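Local coordinates for protein endo-alpha-(1->5)-L-arabinanase (Bacillus licheniformis, PDB 6B7K) that probably hydrolyses internal alpha-(1->5)-arabinofuranosidic linkages in arabinan, as a calcium-binding member of glycoside hydrolase family 43, at residues 24-29 and 33-38. Numbering follows the deposited sequence.
Sequences PSIIKE and WYTFGT
Lys28 lays its aliphatic chain over one face of the Trp33 indole, with CD 3.5 Å from the centroid of the six-membered ring and almost on its normal. With CG anti to the backbone N (chi1 -163°) and the chain extended to CE, CG, CD and CE pass across the ring in turn. The bend at chi4 brings NZ to 4.7 Å from the centroid of the five-membered ring, a cation-pi contact, while Gly30 O accepts a hydrogen bond from the same ammonium. Ile26 CG1 meets the indole at its edge, 4.1 Å from Trp33 CE3, and Trp55 of strand 54-61 adjoins Ile26, Trp33 and Thr35 on this side of the sheet. Replacing Trp33 with an alanine would probably leave the lysine methylenes without the face they rest on and the ammonium without its cation-pi partner, and would open a gap beside Ile26. On the other side, Ile27 CG2 touches both Tyr34 CB (3.6 Å) and the edge of the Phe36 ring at CE1 (3.8 Å). Two pairs of backbone hydrogen bonds, Ser25 with Phe36 and Ile27 with Tyr34, tie the strands into an antiparallel beta hairpin. The hairpin supplies the two inner strands of one blade of the five-bladed beta-propeller of this family, 25-29 nearest the central axis. Near the start of strand 25-29, Ser25 OG is hydrogen-bonded to Asp264 OD2, a residue of the calcium site. The chemistry thus grades from a partly exposed cation-pi clasp, through buried aliphatic and aromatic packing, to a polar serine that probably helps orient a calcium-site carboxylate.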
loop_
_atom_site.group_PDB
_atom_site.type_symbol
_atom_site.label_atom_id
_atom_site.label_comp_id
_atom_site.label_asym_id
_atom_site.label_seq_id
_atom_site.Cartn_x
_atom_site.Cartn_y
_atom_site.Cartn_z
ATOM N N PRO A 24 4.643 0.024 -4.363
ATOM C CA PRO A 24 4.945 1.453 -4.285
ATOM C C PRO A 24 3.871 2.263 -3.569
ATOM O O PRO A 24 2.708 1.865 -3.456
ATOM C CB PRO A 24 5.022 1.857 -5.763
ATOM C CG PRO A 24 4.004 0.995 -6.404
ATOM C CD PRO A 24 4.046 -0.328 -5.665
ATOM N N SER A 25 4.298 3.430 -3.087
ATOM C CA SER A 25 3.408 4.441 -2.528
ATOM C C SER A 25 3.960 5.800 -2.923
ATOM O O SER A 25 5.108 6.119 -2.601
ATOM C CB SER A 25 3.301 4.319 -1.005
ATOM O OG SER A 25 2.375 5.254 -0.474
ATOM N N ILE A 26 3.150 6.596 -3.618
ATOM C CA ILE A 26 3.611 7.844 -4.215
ATOM C C ILE A 26 3.341 9.005 -3.270
ATOM O O ILE A 26 2.350 9.031 -2.526
ATOM C CB ILE A 26 2.949 8.081 -5.591
ATOM C CG1 ILE A 26 3.589 9.273 -6.308
ATOM C CG2 ILE A 26 1.457 8.303 -5.442
ATOM C CD1 ILE A 26 5.065 9.110 -6.586
ATOM N N ILE A 27 4.255 9.976 -3.295
ATOM C CA ILE A 27 4.118 11.253 -2.605
ATOM C C ILE A 27 4.844 12.284 -3.464
ATOM O O ILE A 27 5.513 11.944 -4.442
ATOM C CB ILE A 27 4.679 11.195 -1.163
ATOM C CG1 ILE A 27 4.312 12.447 -0.348
ATOM C CG2 ILE A 27 6.186 10.976 -1.180
ATOM C CD1 ILE A 27 2.829 12.737 -0.274
ATOM N N LYS A 28 4.711 13.559 -3.103
ATOM C CA LYS A 28 5.202 14.640 -3.952
ATOM C C LYS A 28 5.445 15.855 -3.071
ATOM O O LYS A 28 4.485 16.485 -2.616
ATOM C CB LYS A 28 4.197 14.941 -5.053
ATOM C CG LYS A 28 4.732 15.735 -6.221
ATOM C CD LYS A 28 3.586 16.138 -7.120
ATOM C CE LYS A 28 4.051 16.971 -8.294
ATOM N NZ LYS A 28 4.940 18.086 -7.881
ATOM N N GLU A 29 6.713 16.170 -2.824
ATOM C CA GLU A 29 7.105 17.309 -2.007
ATOM C C GLU A 29 7.736 18.360 -2.916
ATOM O O GLU A 29 8.752 18.090 -3.569
ATOM C CB GLU A 29 8.086 16.888 -0.911
ATOM C CG GLU A 29 8.672 18.044 -0.121
ATOM C CD GLU A 29 9.747 17.595 0.851
ATOM O OE1 GLU A 29 9.407 17.001 1.894
ATOM O OE2 GLU A 29 10.939 17.829 0.565
ATOM N N TRP A 33 8.662 14.279 -7.232
ATOM C CA TRP A 33 7.912 13.079 -6.895
ATOM C C TRP A 33 8.807 12.112 -6.132
ATOM O O TRP A 33 10.000 11.988 -6.423
ATOM C CB TRP A 33 7.380 12.396 -8.157
ATOM C CG TRP A 33 6.582 13.268 -9.084
ATOM C CD1 TRP A 33 7.070 14.151 -10.003
ATOM C CD2 TRP A 33 5.156 13.312 -9.205
ATOM N NE1 TRP A 33 6.037 14.752 -10.680
ATOM C CE2 TRP A 33 4.851 14.254 -10.209
ATOM C CE3 TRP A 33 4.107 12.653 -8.558
ATOM C CZ2 TRP A 33 3.543 14.550 -10.582
ATOM C CZ3 TRP A 33 2.810 12.950 -8.928
ATOM C CH2 TRP A 33 2.538 13.892 -9.929
ATOM N N TYR A 34 8.226 11.423 -5.152
ATOM C CA TYR A 34 8.927 10.392 -4.396
ATOM C C TYR A 34 8.064 9.143 -4.358
ATOM O O TYR A 34 6.917 9.190 -3.900
ATOM C CB TYR A 34 9.255 10.856 -2.972
ATOM C CG TYR A 34 10.300 11.945 -2.895
ATOM C CD1 TYR A 34 11.653 11.642 -2.995
ATOM C CD2 TYR A 34 9.937 13.274 -2.715
ATOM C CE1 TYR A 34 12.614 12.633 -2.924
ATOM C CE2 TYR A 34 10.891 14.272 -2.641
ATOM C CZ TYR A 34 12.228 13.948 -2.748
ATOM O OH TYR A 34 13.179 14.942 -2.677
ATOM N N THR A 35 8.611 8.032 -4.840
ATOM C CA THR A 35 7.968 6.731 -4.738
ATOM C C THR A 35 8.712 5.904 -3.698
ATOM O O THR A 35 9.900 5.607 -3.868
ATOM C CB THR A 35 7.951 6.005 -6.082
ATOM O OG1 THR A 35 7.135 6.725 -7.014
ATOM C CG2 THR A 35 7.389 4.602 -5.915
ATOM N N PHE A 36 8.023 5.564 -2.613
ATOM C CA PHE A 36 8.550 4.650 -1.611
ATOM C C PHE A 36 8.140 3.229 -1.974
ATOM O O PHE A 36 6.986 2.984 -2.339
ATOM C CB PHE A 36 8.036 5.015 -0.217
ATOM C CG PHE A 36 8.633 6.279 0.345
ATOM C CD1 PHE A 36 8.242 7.521 -0.129
ATOM C CD2 PHE A 36 9.573 6.223 1.360
ATOM C CE1 PHE A 36 8.786 8.683 0.391
ATOM C CE2 PHE A 36 10.122 7.381 1.885
ATOM C CZ PHE A 36 9.727 8.612 1.401
ATOM N N GLY A 37 9.086 2.294 -1.879
ATOM C CA GLY A 37 8.827 0.923 -2.261
ATOM C C GLY A 37 9.546 -0.047 -1.347
ATOM O O GLY A 37 10.323 0.345 -0.474
ATOM N N THR A 38 9.250 -1.329 -1.555
ATOM C CA THR A 38 9.952 -2.389 -0.844
ATOM C C THR A 38 11.446 -2.290 -1.117
ATOM O O THR A 38 11.868 -2.094 -2.260
ATOM C CB THR A 38 9.416 -3.756 -1.273
ATOM O OG1 THR A 38 8.051 -3.883 -0.856
ATOM C CG2 THR A 38 10.233 -4.877 -0.654
#